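Local coordinates for protein aminopentol aminotransferase (Sphingopyxis macrogoltabida, PDB 6HBS) that transfers the amino group of aminopentol (hydrolysed fumonisin B1) to pyruvate, using pyridoxal 5'-phosphate as cofactor, in the bacterial breakdown of fumonisin, at residues Tyr55-Cys60 and Leu67-Ser72; Ser149-Pro154 and Ala191-Pro196. One frame throughout, in Å; residues are numbered along the deposited sequence.

Both contacts are buried, yet they lie on opposite sides of the chain's centre, with their own centres about 28 Å apart, and share no helix or strand. Interaction 1 joins the small sheet of strands 39-43, 46-49, 54-57 and 370-371 to the loop before helix 72-82 and is polar: one tyrosine hydroxyl bound to one carboxylate, close to the second subunit. Interaction 2 joins the seven-stranded sheet to the loop after strand 137-141 and is purely apolar across its two segments, an edge-to-face aromatic pair. Residues of both also reach the second subunit, Tyr69 and Asp57 through weak hydrogen bonds in the first, Thr153 through a hydrogen bond in the second.

Interaction 1 of 2, residues Tyr55-Cys60 and Leu67-Ser72; sequences YIDYMC and LGYRQS
Tyr69 extends its ring so that the hydroxyl at its end meets the carboxylate of Asp57, and the two side chains cross at about a right angle. The phenol hydroxyl is the donor: Tyr69 OH lies 2.6 Å from Asp57 OD2, which it meets on the syn side, 33° out of the carboxylate plane. Asp57 OD2 itself stays near the plane of the ring, at its edge, 3.5 Å from Tyr69 CE2, and the planes of ring and carboxylate are only 15° apart. The two planes thus run nearly parallel but are stepped, and the groups meet through the hydroxyl rather than by stacking.

Asp57 ends strand 54-57, and with CG anti to the backbone N (chi1 172°) its carboxylate lies beside its own carbonyl carbon, where it can serve the turn that follows. The other oxygen, Asp57 OD1, accepts from Met59 N at 3.0 Å from above the carboxylate plane, closing an Asx turn. OD2 also takes a weak bond from Ala61 N. The bonds on both oxygens probably limit the rotation of the carboxylate, and the buried charge probably gains from these N-H and O-H donors. Past the turn, the backbone carbon Cys60 C comes within 3.9 Å of Tyr69 OH.

The tyrosine reaches inward from a type II beta turn, Gly68 to Gln71, whose closing bond is weak; Gln71 then caps helix 72-82. Ile47 of strand 46-49 touches both side chains, while Thr89 of the second subunit makes weak hydrogen bonds to Asp57 OD1 and Tyr69 OH. An Asx turn at a strand end, tied by a tyrosine to the N-terminal approach of a helix, thus joins the small sheet to helix 72-82 beside the dimer interface of this class-III aminotransferase.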
loop_
_atom_site.group_PDB
_atom_site.type_symbol
_atom_site.label_atom_id
_atom_site.label_comp_id
_atom_site.label_asym_id
_atom_site.label_seq_id
_atom_site.Cartn_x
_atom_site.Cartn_y
_atom_site.Cartn_z
ATOM N N TYR A 55 -20.929 0.914 19.145
ATOM C CA TYR A 55 -21.745 1.389 18.046
ATOM C C TYR A 55 -21.958 0.247 17.069
ATOM O O TYR A 55 -20.989 -0.438 16.661
ATOM C CB TYR A 55 -21.117 2.558 17.271
ATOM C CG TYR A 55 -20.637 3.700 18.122
ATOM C CD1 TYR A 55 -19.358 3.687 18.651
ATOM C CD2 TYR A 55 -21.465 4.762 18.446
ATOM C CE1 TYR A 55 -18.913 4.715 19.454
ATOM C CE2 TYR A 55 -21.041 5.783 19.282
ATOM C CZ TYR A 55 -19.746 5.779 19.753
ATOM O OH TYR A 55 -19.258 6.779 20.539
ATOM N N ILE A 56 -23.212 0.081 16.639
ATOM C CA ILE A 56 -23.478 -0.725 15.477
ATOM C C ILE A 56 -22.929 0.058 14.275
ATOM O O ILE A 56 -23.314 1.210 14.046
ATOM C CB ILE A 56 -24.975 -1.050 15.336
ATOM C CG1 ILE A 56 -25.518 -1.758 16.583
ATOM C CG2 ILE A 56 -25.190 -1.889 14.096
ATOM C CD1 ILE A 56 -27.043 -1.836 16.630
ATOM N N ASP A 57 -22.031 -0.585 13.516
ATOM C CA ASP A 57 -21.160 0.131 12.589
ATOM C C ASP A 57 -21.687 0.039 11.146
ATOM O O ASP A 57 -21.549 -0.987 10.526
ATOM C CB ASP A 57 -19.739 -0.412 12.725
ATOM C CG ASP A 57 -18.769 0.104 11.676
ATOM O OD1 ASP A 57 -18.929 1.262 11.245
ATOM O OD2 ASP A 57 -17.929 -0.707 11.241
ATOM N N TYR A 58 -22.240 1.136 10.603
ATOM C CA TYR A 58 -22.723 1.136 9.216
ATOM C C TYR A 58 -21.652 1.677 8.258
ATOM O O TYR A 58 -21.931 1.844 7.083
ATOM C CB TYR A 58 -24.088 1.843 9.087
ATOM C CG TYR A 58 -25.173 1.019 9.722
ATOM C CD1 TYR A 58 -25.719 -0.057 9.046
ATOM C CD2 TYR A 58 -25.539 1.208 11.036
ATOM C CE1 TYR A 58 -26.674 -0.877 9.638
ATOM C CE2 TYR A 58 -26.466 0.382 11.658
ATOM C CZ TYR A 58 -27.067 -0.642 10.942
ATOM O OH TYR A 58 -27.975 -1.480 11.518
ATOM N N MET A 59 -20.418 1.874 8.732
ATOM C CA MET A 59 -19.300 2.156 7.803
ATOM C C MET A 59 -18.578 0.872 7.393
ATOM O O MET A 59 -17.929 0.835 6.359
ATOM C CB MET A 59 -18.268 3.098 8.411
ATOM C CG MET A 59 -18.776 4.444 8.760
ATOM S SD MET A 59 -20.001 5.070 7.615
ATOM C CE MET A 59 -19.116 5.263 6.083
ATOM N N CYS A 60 -18.698 -0.186 8.190
ATOM C CA CYS A 60 -17.922 -1.437 7.955
ATOM C C CYS A 60 -16.456 -1.070 7.627
ATOM O O CYS A 60 -15.860 -1.553 6.666
ATOM C CB CYS A 60 -18.469 -2.274 6.816
ATOM S SG CYS A 60 -20.144 -2.907 7.072
ATOM N N LEU A 67 -17.702 -9.438 6.312
ATOM C CA LEU A 67 -18.257 -10.677 6.902
ATOM C C LEU A 67 -18.307 -10.608 8.426
ATOM O O LEU A 67 -18.738 -11.582 9.080
ATOM C CB LEU A 67 -17.391 -11.852 6.437
ATOM C CG LEU A 67 -17.423 -12.119 4.937
ATOM C CD1 LEU A 67 -16.496 -13.262 4.548
ATOM C CD2 LEU A 67 -18.844 -12.411 4.469
ATOM N N GLY A 68 -17.884 -9.474 8.999
ATOM C CA GLY A 68 -17.793 -9.313 10.440
ATOM C C GLY A 68 -16.375 -9.211 10.952
ATOM O O GLY A 68 -15.459 -9.949 10.519
ATOM N N TYR A 69 -16.180 -8.274 11.870
ATOM C CA TYR A 69 -14.885 -8.103 12.468
ATOM C C TYR A 69 -14.485 -9.355 13.247
ATOM O O TYR A 69 -15.262 -9.837 14.087
ATOM C CB TYR A 69 -14.896 -6.917 13.417
ATOM C CG TYR A 69 -15.074 -5.552 12.805
ATOM C CD1 TYR A 69 -14.074 -4.947 12.055
ATOM C CD2 TYR A 69 -16.230 -4.820 13.040
ATOM C CE1 TYR A 69 -14.208 -3.645 11.589
ATOM C CE2 TYR A 69 -16.378 -3.527 12.579
ATOM C CZ TYR A 69 -15.358 -2.926 11.851
ATOM O OH TYR A 69 -15.517 -1.638 11.407
ATOM N N ARG A 70 -13.262 -9.842 12.973
ATOM C CA ARG A 70 -12.652 -11.004 13.642
ATOM C C ARG A 70 -13.470 -12.252 13.341
ATOM O O ARG A 70 -13.632 -13.109 14.210
ATOM C CB ARG A 70 -12.503 -10.810 15.157
ATOM C CG ARG A 70 -11.537 -9.705 15.554
ATOM C CD ARG A 70 -11.488 -9.495 17.054
ATOM N NE ARG A 70 -11.092 -10.742 17.703
ATOM C CZ ARG A 70 -11.596 -11.233 18.833
ATOM N NH1 ARG A 70 -12.502 -10.562 19.521
ATOM N NH2 ARG A 70 -11.156 -12.388 19.294
ATOM N N GLN A 71 -13.951 -12.350 12.102
ATOM C CA GLN A 71 -14.707 -13.490 11.679
ATOM C C GLN A 71 -13.836 -14.752 11.842
ATOM O O GLN A 71 -12.706 -14.810 11.376
ATOM C CB GLN A 71 -15.164 -13.319 10.240
ATOM C CG GLN A 71 -16.390 -14.161 9.875
ATOM C CD GLN A 71 -16.033 -15.534 9.360
ATOM O OE1 GLN A 71 -14.858 -15.904 9.244
ATOM N NE2 GLN A 71 -17.058 -16.322 9.059
ATOM N N SER A 72 -14.374 -15.774 12.514
ATOM C CA SER A 72 -13.523 -16.765 13.127
ATOM C C SER A 72 -12.856 -17.672 12.080
ATOM O O SER A 72 -11.694 -18.066 12.271
ATOM C CB SER A 72 -14.339 -17.554 14.149
ATOM O OG SER A 72 -15.188 -18.428 13.437
#

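Interaction 2 of 2, residues Ser149-Pro154 and Ala191-Pro196; sequences SPWNTP and AVFATP
Trp151 sets the outer corner of its six-membered ring, atom CH2, over one face of Phe193, the residue of strand 189-194 that makes the contact. Ala191, in the middle of the strand, pairs through its backbone with Leu139 of strand 137-141, whereas Val192 bonds on the other flank to Leu226 and Val228 of strand 226-230. At Phe193 the chain turns a ring toward the loop. Its CG is anti to the carbonyl carbon (chi1 -79°), a setting that brings Phe193 CE2 to 3.9 Å and Phe193 CZ to 4.0 Å from Trp151 CH2.

The tryptophan carbon stands above the phenylalanine ring, off-centre, nearer the ring's border. Ring centroids are 5.4 Å apart and the planes meet at 63°, a tilted edge-to-face pair. It lies on the central, largely parallel sheet of the fold type I PLP-dependent enzymes, where the loop after strand 137-141 folds back beside strand 189-194 and Ala125 of helix 118-133 touches Phe193. His146, from the cofactor pocket, makes a second edge-to-face pair with Phe193.

Asn152 of the same loop lays its ND2 over one face of the indole, 3.2 Å above the plane of the Trp151 ring, and Trp151 NE1 is hydrogen-bonded to Ser123 OG of helix 118-133. Farther along, Ala194 pairs with Val228, and Thr195 OG1 bonds to Phe197 O. Pro196 packs on Asp231, and Pro196 O accepts a hydrogen bond from Trp244 NE1.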
loop_
_atom_site.group_PDB
_atom_site.type_symbol
_atom_site.label_atom_id
_atom_site.label_comp_id
_atom_site.label_asym_id
_atom_site.label_seq_id
_atom_site.Cartn_x
_atom_site.Cartn_y
_atom_site.Cartn_z
ATOM N N SER A 149 -3.720 9.231 -5.511
ATOM C CA SER A 149 -2.447 9.448 -6.231
ATOM C C SER A 149 -2.431 10.848 -6.871
ATOM O O SER A 149 -3.467 11.499 -7.039
ATOM C CB SER A 149 -2.210 8.349 -7.271
ATOM O OG SER A 149 -2.334 7.053 -6.700
ATOM N N PRO A 150 -1.257 11.381 -7.297
ATOM C CA PRO A 150 -1.241 12.697 -7.936
ATOM C C PRO A 150 -2.207 12.777 -9.130
ATOM O O PRO A 150 -2.815 13.841 -9.339
ATOM C CB PRO A 150 0.241 12.890 -8.324
ATOM C CG PRO A 150 0.990 12.043 -7.286
ATOM C CD PRO A 150 0.094 10.827 -7.070
ATOM N N TRP A 151 -2.390 11.684 -9.884
ATOM C CA TRP A 151 -3.256 11.748 -11.095
ATOM C C TRP A 151 -4.743 11.869 -10.754
ATOM O O TRP A 151 -5.521 12.239 -11.635
ATOM C CB TRP A 151 -3.041 10.584 -12.078
ATOM C CG TRP A 151 -3.485 9.212 -11.658
ATOM C CD1 TRP A 151 -2.778 8.326 -10.890
ATOM C CD2 TRP A 151 -4.709 8.536 -12.017
ATOM N NE1 TRP A 151 -3.477 7.158 -10.740
ATOM C CE2 TRP A 151 -4.656 7.246 -11.429
ATOM C CE3 TRP A 151 -5.834 8.872 -12.789
ATOM C CZ2 TRP A 151 -5.681 6.310 -11.577
ATOM C CZ3 TRP A 151 -6.838 7.931 -12.953
ATOM C CH2 TRP A 151 -6.773 6.672 -12.337
ATOM N N ASN A 152 -5.155 11.498 -9.536
ATOM C CA ASN A 152 -6.600 11.367 -9.297
ATOM C C ASN A 152 -7.051 11.905 -7.930
ATOM O O ASN A 152 -8.241 11.920 -7.689
ATOM C CB ASN A 152 -7.080 9.918 -9.493
ATOM C CG ASN A 152 -6.395 8.918 -8.571
ATOM O OD1 ASN A 152 -5.640 9.305 -7.673
ATOM N ND2 ASN A 152 -6.614 7.626 -8.814
ATOM N N THR A 153 -6.152 12.362 -7.052
ATOM C CA THR A 153 -6.567 12.812 -5.709
ATOM C C THR A 153 -7.565 13.972 -5.855
ATOM O O THR A 153 -7.373 14.879 -6.696
ATOM C CB THR A 153 -5.357 13.160 -4.833
ATOM O OG1 THR A 153 -5.807 13.542 -3.533
ATOM C CG2 THR A 153 -4.520 14.300 -5.384
ATOM N N PRO A 154 -8.661 13.974 -5.050
ATOM C CA PRO A 154 -9.724 14.981 -5.175
ATOM C C PRO A 154 -9.379 16.379 -4.646
ATOM O O PRO A 154 -10.105 17.326 -4.943
ATOM C CB PRO A 154 -10.870 14.418 -4.317
ATOM C CG PRO A 154 -10.157 13.565 -3.256
ATOM C CD PRO A 154 -8.963 12.979 -3.991
ATOM N N ALA A 191 -7.750 4.277 -22.019
ATOM C CA ALA A 191 -8.726 3.596 -21.192
ATOM C C ALA A 191 -9.875 4.516 -20.772
ATOM O O ALA A 191 -9.718 5.745 -20.718
ATOM C CB ALA A 191 -8.041 3.059 -19.968
ATOM N N VAL A 192 -10.992 3.867 -20.427
ATOM C CA VAL A 192 -12.134 4.427 -19.703
ATOM C C VAL A 192 -12.194 3.764 -18.317
ATOM O O VAL A 192 -12.307 2.527 -18.213
ATOM C CB VAL A 192 -13.462 4.108 -20.433
ATOM C CG1 VAL A 192 -14.670 4.468 -19.574
ATOM C CG2 VAL A 192 -13.554 4.780 -21.792
ATOM N N PHE A 193 -12.148 4.575 -17.274
ATOM C CA PHE A 193 -12.400 4.133 -15.912
ATOM C C PHE A 193 -13.854 4.461 -15.576
ATOM O O PHE A 193 -14.305 5.615 -15.812
ATOM C CB PHE A 193 -11.505 4.854 -14.902
ATOM C CG PHE A 193 -10.095 4.335 -14.799
ATOM C CD1 PHE A 193 -9.216 4.432 -15.859
ATOM C CD2 PHE A 193 -9.645 3.749 -13.616
ATOM C CE1 PHE A 193 -7.911 3.963 -15.748
ATOM C CE2 PHE A 193 -8.348 3.283 -13.510
ATOM C CZ PHE A 193 -7.481 3.383 -14.571
ATOM N N ALA A 194 -14.553 3.467 -15.014
ATOM C CA ALA A 194 -15.901 3.625 -14.468
ATOM C C ALA A 194 -16.008 2.873 -13.131
ATOM O O ALA A 194 -15.651 1.722 -13.064
ATOM C CB ALA A 194 -16.885 3.091 -15.467
ATOM N N THR A 195 -16.545 3.530 -12.098
ATOM C CA THR A 195 -17.099 2.854 -10.933
ATOM C C THR A 195 -18.425 2.226 -11.355
ATOM O O THR A 195 -19.069 2.674 -12.302
ATOM C CB THR A 195 -17.261 3.797 -9.737
ATOM O OG1 THR A 195 -18.195 4.850 -9.995
ATOM C CG2 THR A 195 -15.938 4.378 -9.314
ATOM N N PRO A 196 -18.847 1.123 -10.728
ATOM C CA PRO A 196 -20.001 0.381 -11.221
ATOM C C PRO A 196 -21.345 1.041 -10.887
ATOM O O PRO A 196 -22.330 0.707 -11.518
ATOM C CB PRO A 196 -19.890 -1.000 -10.571
ATOM C CG PRO A 196 -19.034 -0.775 -9.343
ATOM C CD PRO A 196 -18.171 0.437 -9.605
#